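Local atomic coordinates of phosphoribosylformylglycinamidine cyclo-ligase (Thermus thermophilus HB8, PDB entry 5AVM), a protein that probably catalyses the ATP-dependent ring closure of formylglycinamidine ribonucleotide to 5-aminoimidazole ribonucleotide in de novo purine biosynthesis. Residues G174-H186 and N295-A309. Residues are numbered along the deposited sequence; the frame is centred on the assembly and turned at random.
Sequences GDALLALPSSGPH and NMGLGMVLVLPQEAA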
ATOM      1  N   GLY B 174     -36.216  -6.820   2.488  1.00 46.11           N
ATOM      2  CA  GLY B 174     -36.992  -6.152   3.513  1.00 43.94           C
ATOM      3  C   GLY B 174     -36.143  -5.396   4.513  1.00 42.90           C
ATOM      4  O   GLY B 174     -36.663  -4.698   5.388  1.00 43.52           O
ATOM      5  N   ASP B 175     -34.829  -5.534   4.403  1.00 41.61           N
ATOM      6  CA  ASP B 175     -33.950  -4.826   5.318  1.00 39.96           C
ATOM      7  C   ASP B 175     -34.106  -3.323   5.163  1.00 38.23           C
ATOM      8  O   ASP B 175     -34.525  -2.825   4.115  1.00 37.04           O
ATOM      9  CB  ASP B 175     -32.483  -5.189   5.074  1.00 40.17           C
ATOM     10  CG  ASP B 175     -32.116  -6.543   5.632  1.00 41.31           C
ATOM     11  OD1 ASP B 175     -32.682  -6.924   6.683  1.00 40.61           O
ATOM     12  OD2 ASP B 175     -31.250  -7.213   5.029  1.00 42.33           O
ATOM     13  N   ALA B 176     -33.758  -2.607   6.222  1.00 36.67           N
ATOM     14  CA  ALA B 176     -33.807  -1.157   6.221  1.00 34.82           C
ATOM     15  C   ALA B 176     -32.421  -0.629   5.831  1.00 33.58           C
ATOM     16  O   ALA B 176     -31.397  -1.252   6.125  1.00 32.67           O
ATOM     17  CB  ALA B 176     -34.190  -0.653   7.608  1.00 34.60           C
ATOM     18  N   LEU B 177     -32.392   0.513   5.152  1.00 32.50           N
ATOM     19  CA  LEU B 177     -31.132   1.120   4.762  1.00 30.43           C
ATOM     20  C   LEU B 177     -30.893   2.270   5.731  1.00 30.93           C
ATOM     21  O   LEU B 177     -31.604   3.273   5.710  1.00 32.82           O
ATOM     22  CB  LEU B 177     -31.199   1.646   3.325  1.00 28.10           C
ATOM     23  CG  LEU B 177     -31.621   0.673   2.221  1.00 26.06           C
ATOM     24  CD1 LEU B 177     -31.459   1.345   0.883  1.00 24.29           C
ATOM     25  CD2 LEU B 177     -30.780  -0.584   2.269  1.00 27.42           C
ATOM     26  N   LEU B 178     -29.902   2.109   6.600  1.00 30.59           N
ATOM     27  CA  LEU B 178     -29.570   3.127   7.587  1.00 28.64           C
ATOM     28  C   LEU B 178     -28.260   3.788   7.176  1.00 27.97           C
ATOM     29  O   LEU B 178     -27.220   3.141   7.099  1.00 26.81           O
ATOM     30  CB  LEU B 178     -29.438   2.474   8.963  1.00 28.31           C
ATOM     31  CG  LEU B 178     -29.473   3.306  10.247  1.00 29.57           C
ATOM     32  CD1 LEU B 178     -29.641   2.346  11.409  1.00 30.19           C
ATOM     33  CD2 LEU B 178     -28.209   4.142  10.421  1.00 28.82           C
ATOM     34  N   ALA B 179     -28.318   5.084   6.901  1.00 26.62           N
ATOM     35  CA  ALA B 179     -27.137   5.809   6.491  1.00 24.47           C
ATOM     36  C   ALA B 179     -26.564   6.606   7.639  1.00 24.49           C
ATOM     37  O   ALA B 179     -27.299   7.173   8.439  1.00 23.78           O
ATOM     38  CB  ALA B 179     -27.469   6.736   5.336  1.00 24.18           C
ATOM     39  N   LEU B 180     -25.239   6.621   7.726  1.00 25.64           N
ATOM     40  CA  LEU B 180     -24.536   7.383   8.744  1.00 26.02           C
ATOM     41  C   LEU B 180     -24.034   8.584   7.947  1.00 27.67           C
ATOM     42  O   LEU B 180     -23.456   8.425   6.866  1.00 27.80           O
ATOM     43  CB  LEU B 180     -23.375   6.576   9.321  1.00 25.30           C
ATOM     44  CG  LEU B 180     -23.783   5.255   9.972  1.00 24.64           C
ATOM     45  CD1 LEU B 180     -22.572   4.638  10.642  1.00 21.50           C
ATOM     46  CD2 LEU B 180     -24.903   5.500  10.986  1.00 22.53           C
ATOM     47  N   PRO B 181     -24.254   9.803   8.470  1.00 28.58           N
ATOM     48  CA  PRO B 181     -23.862  11.068   7.838  1.00 27.14           C
ATOM     49  C   PRO B 181     -22.392  11.308   7.523  1.00 26.42           C
ATOM     50  O   PRO B 181     -21.526  11.160   8.381  1.00 26.01           O
ATOM     51  CB  PRO B 181     -24.428  12.111   8.798  1.00 27.72           C
ATOM     52  CG  PRO B 181     -24.277  11.441  10.130  1.00 27.29           C
ATOM     53  CD  PRO B 181     -24.770  10.042   9.834  1.00 28.17           C
ATOM     54  N   SER B 182     -22.133  11.699   6.280  1.00 25.37           N
ATOM     55  CA  SER B 182     -20.783  12.000   5.834  1.00 26.08           C
ATOM     56  C   SER B 182     -20.462  13.410   6.315  1.00 26.39           C
ATOM     57  O   SER B 182     -21.376  14.178   6.628  1.00 28.39           O
ATOM     58  CB  SER B 182     -20.684  11.928   4.306  1.00 26.10           C
ATOM     59  OG  SER B 182     -21.322  13.029   3.688  1.00 29.67           O
ATOM     60  N   SER B 183     -19.175  13.747   6.371  1.00 24.86           N
ATOM     61  CA  SER B 183     -18.728  15.056   6.842  1.00 24.14           C
ATOM     62  C   SER B 183     -18.447  16.010   5.695  1.00 25.27           C
ATOM     63  O   SER B 183     -17.913  17.102   5.890  1.00 25.83           O
ATOM     64  CB  SER B 183     -17.450  14.904   7.651  1.00 23.99           C
ATOM     65  OG  SER B 183     -16.381  14.582   6.780  1.00 23.65           O
ATOM     66  N   GLY B 184     -18.802  15.592   4.490  1.00 26.37           N
ATOM     67  CA  GLY B 184     -18.548  16.420   3.331  1.00 25.19           C
ATOM     68  C   GLY B 184     -18.154  15.504   2.201  1.00 24.67           C
ATOM     69  O   GLY B 184     -18.603  14.358   2.165  1.00 25.18           O
ATOM     70  N   PRO B 185     -17.306  15.960   1.271  1.00 23.96           N
ATOM     71  CA  PRO B 185     -16.919  15.085   0.161  1.00 23.41           C
ATOM     72  C   PRO B 185     -16.097  13.869   0.591  1.00 23.43           C
ATOM     73  O   PRO B 185     -15.968  12.900  -0.157  1.00 25.78           O
ATOM     74  CB  PRO B 185     -16.138  16.024  -0.761  1.00 23.26           C
ATOM     75  CG  PRO B 185     -16.696  17.401  -0.418  1.00 21.43           C
ATOM     76  CD  PRO B 185     -16.784  17.324   1.079  1.00 21.23           C
ATOM     77  N   HIS B 186     -15.561  13.913   1.804  1.00 21.98           N
ATOM     78  CA  HIS B 186     -14.734  12.820   2.298  1.00 20.94           C
ATOM     79  C   HIS B 186     -13.489  12.701   1.434  1.00 21.07           C
ATOM     80  O   HIS B 186     -12.719  13.658   1.339  1.00 22.29           O
ATOM     81  CB  HIS B 186     -15.524  11.510   2.313  1.00 19.68           C
ATOM     82  CG  HIS B 186     -16.336  11.318   3.559  1.00 18.55           C
ATOM     83  ND1 HIS B 186     -17.031  10.161   3.825  1.00 17.96           N
ATOM     84  CD2 HIS B 186     -16.515  12.121   4.634  1.00 18.67           C
ATOM     85  CE1 HIS B 186     -17.600  10.254   5.013  1.00 18.82           C
ATOM     86  NE2 HIS B 186     -17.301  11.433   5.527  1.00 20.37           N
ATOM     87  N   ASN B 295     -20.705  11.333  -2.366  1.00 22.91           N
ATOM     88  CA  ASN B 295     -21.476  10.524  -1.432  1.00 25.07           C
ATOM     89  C   ASN B 295     -22.827  11.144  -1.077  1.00 26.86           C
ATOM     90  O   ASN B 295     -23.667  10.498  -0.439  1.00 28.01           O
ATOM     91  CB  ASN B 295     -20.670  10.254  -0.157  1.00 23.34           C
ATOM     92  CG  ASN B 295     -20.312  11.519   0.602  1.00 23.42           C
ATOM     93  OD1 ASN B 295     -21.180  12.314   0.961  1.00 25.20           O
ATOM     94  ND2 ASN B 295     -19.026  11.700   0.867  1.00 20.55           N
ATOM     95  N   MET B 296     -23.034  12.392  -1.491  1.00 27.89           N
ATOM     96  CA  MET B 296     -24.291  13.103  -1.246  1.00 26.35           C
ATOM     97  C   MET B 296     -24.745  13.072   0.206  1.00 25.50           C
ATOM     98  O   MET B 296     -25.934  13.169   0.487  1.00 26.10           O
ATOM     99  CB  MET B 296     -25.385  12.516  -2.137  1.00 27.19           C
ATOM    100  CG  MET B 296     -25.054  12.553  -3.623  1.00 28.16           C
ATOM    101  SD  MET B 296     -25.000  14.220  -4.291  1.00 32.99           S
ATOM    102  CE  MET B 296     -23.482  14.783  -3.725  1.00 31.90           C
ATOM    103  N   GLY B 297     -23.799  12.947   1.129  1.00 25.87           N
ATOM    104  CA  GLY B 297     -24.143  12.905   2.539  1.00 24.63           C
ATOM    105  C   GLY B 297     -24.251  11.493   3.093  1.00 25.88           C
ATOM    106  O   GLY B 297     -24.459  11.303   4.293  1.00 25.67           O
ATOM    107  N   LEU B 298     -24.124  10.500   2.218  1.00 26.16           N
ATOM    108  CA  LEU B 298     -24.196   9.098   2.620  1.00 25.71           C
ATOM    109  C   LEU B 298     -22.779   8.602   2.905  1.00 25.81           C
ATOM    110  O   LEU B 298     -22.092   8.141   2.000  1.00 26.06           O
ATOM    111  CB  LEU B 298     -24.828   8.270   1.499  1.00 25.03           C
ATOM    112  CG  LEU B 298     -26.242   8.703   1.090  1.00 23.72           C
ATOM    113  CD1 LEU B 298     -26.643   8.035  -0.190  1.00 22.43           C
ATOM    114  CD2 LEU B 298     -27.219   8.366   2.202  1.00 24.11           C
ATOM    115  N   GLY B 299     -22.344   8.718   4.158  1.00 25.42           N
ATOM    116  CA  GLY B 299     -21.010   8.280   4.530  1.00 27.08           C
ATOM    117  C   GLY B 299     -20.903   6.768   4.530  1.00 29.08           C
ATOM    118  O   GLY B 299     -19.890   6.199   4.116  1.00 29.71           O
ATOM    119  N   MET B 300     -21.960   6.115   5.006  1.00 29.35           N
ATOM    120  CA  MET B 300     -22.029   4.658   5.050  1.00 29.27           C
ATOM    121  C   MET B 300     -23.484   4.242   5.055  1.00 28.67           C
ATOM    122  O   MET B 300     -24.312   4.916   5.653  1.00 29.94           O
ATOM    123  CB  MET B 300     -21.352   4.100   6.312  1.00 28.73           C
ATOM    124  CG  MET B 300     -19.854   3.902   6.189  1.00 26.02           C
ATOM    125  SD  MET B 300     -19.259   2.640   7.325  1.00 26.56           S
ATOM    126  CE  MET B 300     -19.843   1.176   6.526  1.00 23.21           C
ATOM    127  N   VAL B 301     -23.798   3.144   4.376  1.00 28.27           N
ATOM    128  CA  VAL B 301     -25.167   2.647   4.347  1.00 27.94           C
ATOM    129  C   VAL B 301     -25.176   1.284   5.027  1.00 28.67           C
ATOM    130  O   VAL B 301     -24.342   0.428   4.736  1.00 29.14           O
ATOM    131  CB  VAL B 301     -25.710   2.491   2.899  1.00 28.01           C
ATOM    132  CG1 VAL B 301     -27.159   2.008   2.937  1.00 25.33           C
ATOM    133  CG2 VAL B 301     -25.613   3.820   2.149  1.00 26.73           C
ATOM    134  N   LEU B 302     -26.114   1.094   5.947  1.00 28.77           N
ATOM    135  CA  LEU B 302     -26.243  -0.160   6.670  1.00 27.92           C
ATOM    136  C   LEU B 302     -27.488  -0.920   6.221  1.00 28.55           C
ATOM    137  O   LEU B 302     -28.567  -0.343   6.058  1.00 28.85           O
ATOM    138  CB  LEU B 302     -26.312   0.110   8.176  1.00 26.73           C
ATOM    139  CG  LEU B 302     -25.001   0.282   8.952  1.00 26.21           C
ATOM    140  CD1 LEU B 302     -24.022   1.128   8.185  1.00 27.74           C
ATOM    141  CD2 LEU B 302     -25.302   0.914  10.298  1.00 26.98           C
ATOM    142  N   VAL B 303     -27.326  -2.218   6.006  1.00 28.54           N
ATOM    143  CA  VAL B 303     -28.430  -3.074   5.604  1.00 28.20           C
ATOM    144  C   VAL B 303     -28.672  -4.007   6.784  1.00 29.70           C
ATOM    145  O   VAL B 303     -27.803  -4.793   7.158  1.00 29.91           O
ATOM    146  CB  VAL B 303     -28.069  -3.893   4.355  1.00 27.63           C
ATOM    147  CG1 VAL B 303     -29.304  -4.584   3.815  1.00 27.27           C
ATOM    148  CG2 VAL B 303     -27.449  -2.987   3.303  1.00 25.37           C
ATOM    149  N   LEU B 304     -29.853  -3.907   7.379  1.00 31.20           N
ATOM    150  CA  LEU B 304     -30.191  -4.716   8.539  1.00 33.44           C
ATOM    151  C   LEU B 304     -31.709  -4.826   8.715  1.00 35.77           C
ATOM    152  O   LEU B 304     -32.463  -4.057   8.113  1.00 36.48           O
ATOM    153  CB  LEU B 304     -29.571  -4.077   9.793  1.00 32.82           C
ATOM    154  CG  LEU B 304     -29.741  -2.558  10.012  1.00 32.76           C
ATOM    155  CD1 LEU B 304     -31.193  -2.139   9.924  1.00 33.12           C
ATOM    156  CD2 LEU B 304     -29.195  -2.184  11.369  1.00 31.53           C
ATOM    157  N   PRO B 305     -32.175  -5.791   9.538  1.00 36.06           N
ATOM    158  CA  PRO B 305     -33.614  -5.966   9.777  1.00 36.29           C
ATOM    159  C   PRO B 305     -34.249  -4.637  10.198  1.00 36.32           C
ATOM    160  O   PRO B 305     -33.575  -3.782  10.769  1.00 35.86           O
ATOM    161  CB  PRO B 305     -33.643  -7.008  10.890  1.00 35.57           C
ATOM    162  CG  PRO B 305     -32.483  -7.872  10.543  1.00 34.54           C
ATOM    163  CD  PRO B 305     -31.406  -6.855  10.211  1.00 34.64           C
ATOM    164  N   GLN B 306     -35.537  -4.462   9.923  1.00 37.93           N
ATOM    165  CA  GLN B 306     -36.207  -3.214  10.276  1.00 39.15           C
ATOM    166  C   GLN B 306     -36.114  -2.848  11.760  1.00 39.77           C
ATOM    167  O   GLN B 306     -35.872  -1.690  12.098  1.00 39.52           O
ATOM    168  CB  GLN B 306     -37.676  -3.258   9.853  1.00 39.91           C
ATOM    169  CG  GLN B 306     -38.410  -1.941  10.077  1.00 41.77           C
ATOM    170  CD  GLN B 306     -37.955  -0.834   9.130  1.00 43.50           C
ATOM    171  OE1 GLN B 306     -37.886   0.336   9.514  1.00 43.43           O
ATOM    172  NE2 GLN B 306     -37.658  -1.198   7.884  1.00 43.69           N
ATOM    173  N   GLU B 307     -36.292  -3.826  12.644  1.00 40.55           N
ATOM    174  CA  GLU B 307     -36.232  -3.565  14.082  1.00 41.51           C
ATOM    175  C   GLU B 307     -34.861  -3.112  14.553  1.00 40.57           C
ATOM    176  O   GLU B 307     -34.755  -2.329  15.498  1.00 39.38           O
ATOM    177  CB  GLU B 307     -36.641  -4.814  14.872  1.00 44.55           C
ATOM    178  CG  GLU B 307     -36.640  -4.646  16.407  1.00 48.45           C
ATOM    179  CD  GLU B 307     -35.326  -5.063  17.073  1.00 50.43           C
ATOM    180  OE1 GLU B 307     -34.286  -4.419  16.822  1.00 53.13           O
ATOM    181  OE2 GLU B 307     -35.337  -6.039  17.853  1.00 51.08           O
ATOM    182  N   ALA B 308     -33.817  -3.616  13.899  1.00 41.36           N
ATOM    183  CA  ALA B 308     -32.441  -3.281  14.262  1.00 40.67           C
ATOM    184  C   ALA B 308     -32.139  -1.807  14.038  1.00 39.80           C
ATOM    185  O   ALA B 308     -31.487  -1.170  14.865  1.00 40.09           O
ATOM    186  CB  ALA B 308     -31.463  -4.150  13.476  1.00 40.09           C
ATOM    187  N   ALA B 309     -32.612  -1.271  12.918  1.00 39.61           N
ATOM    188  CA  ALA B 309     -32.410   0.137  12.605  1.00 40.03           C
ATOM    189  C   ALA B 309     -32.949   0.971  13.769  1.00 41.87           C
ATOM    190  O   ALA B 309     -32.274   1.875  14.268  1.00 41.89           O
ATOM    191  CB  ALA B 309     -33.143   0.492  11.322  1.00 38.85           C
TER
HETATM  192  O   HOH W   1     -18.033  12.343  -2.047  1.00 33.56           O
HETATM  193  O   HOH W   2     -18.128   7.865   3.058  1.00 29.87           O
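Ser182 and Asn295 meet because both first torsions, chi1 73° and 62°, set OG and CG between the backbone N and the carbonyl carbon. Ser182 OG donates to Asn295 OD1 at 2.8 Å, from above the amide's carbonyl plane, while Gly297 N reaches the same oxygen within that plane, closing an Asx turn. On the other branch, Asn295 ND2 gives Gly184 O a nearly straight bond of 3.0 Å that lies in the amide plane. Were Asn295 an alanine, Ser182 OG, Gly297 N and Gly184 O would probably lose these partners, and the Asx turn its acceptor. Beyond Ser182, whose N bonds to Gly297 O, strands 176-181 and 300-304 run antiparallel. Gly299 and Met300 both face Leu180, whose O accepts from Gly299 N at 2.9 Å and only weakly from Met300 N: a classic beta bulge. Leu178 and Leu302 exchange two backbone bonds, and their CB atoms lie 4.0 Å apart. Leu178 turns its CG away from its backbone N (chi1 -163°), which carries CD1 to 3.7 Å from Ala309 CA on helix 306-313. The strands are neighbours inside the mixed sheet of the AIR synthase C-terminal domain, their register shifted by one residue near the type I' turn Asn295-Leu298.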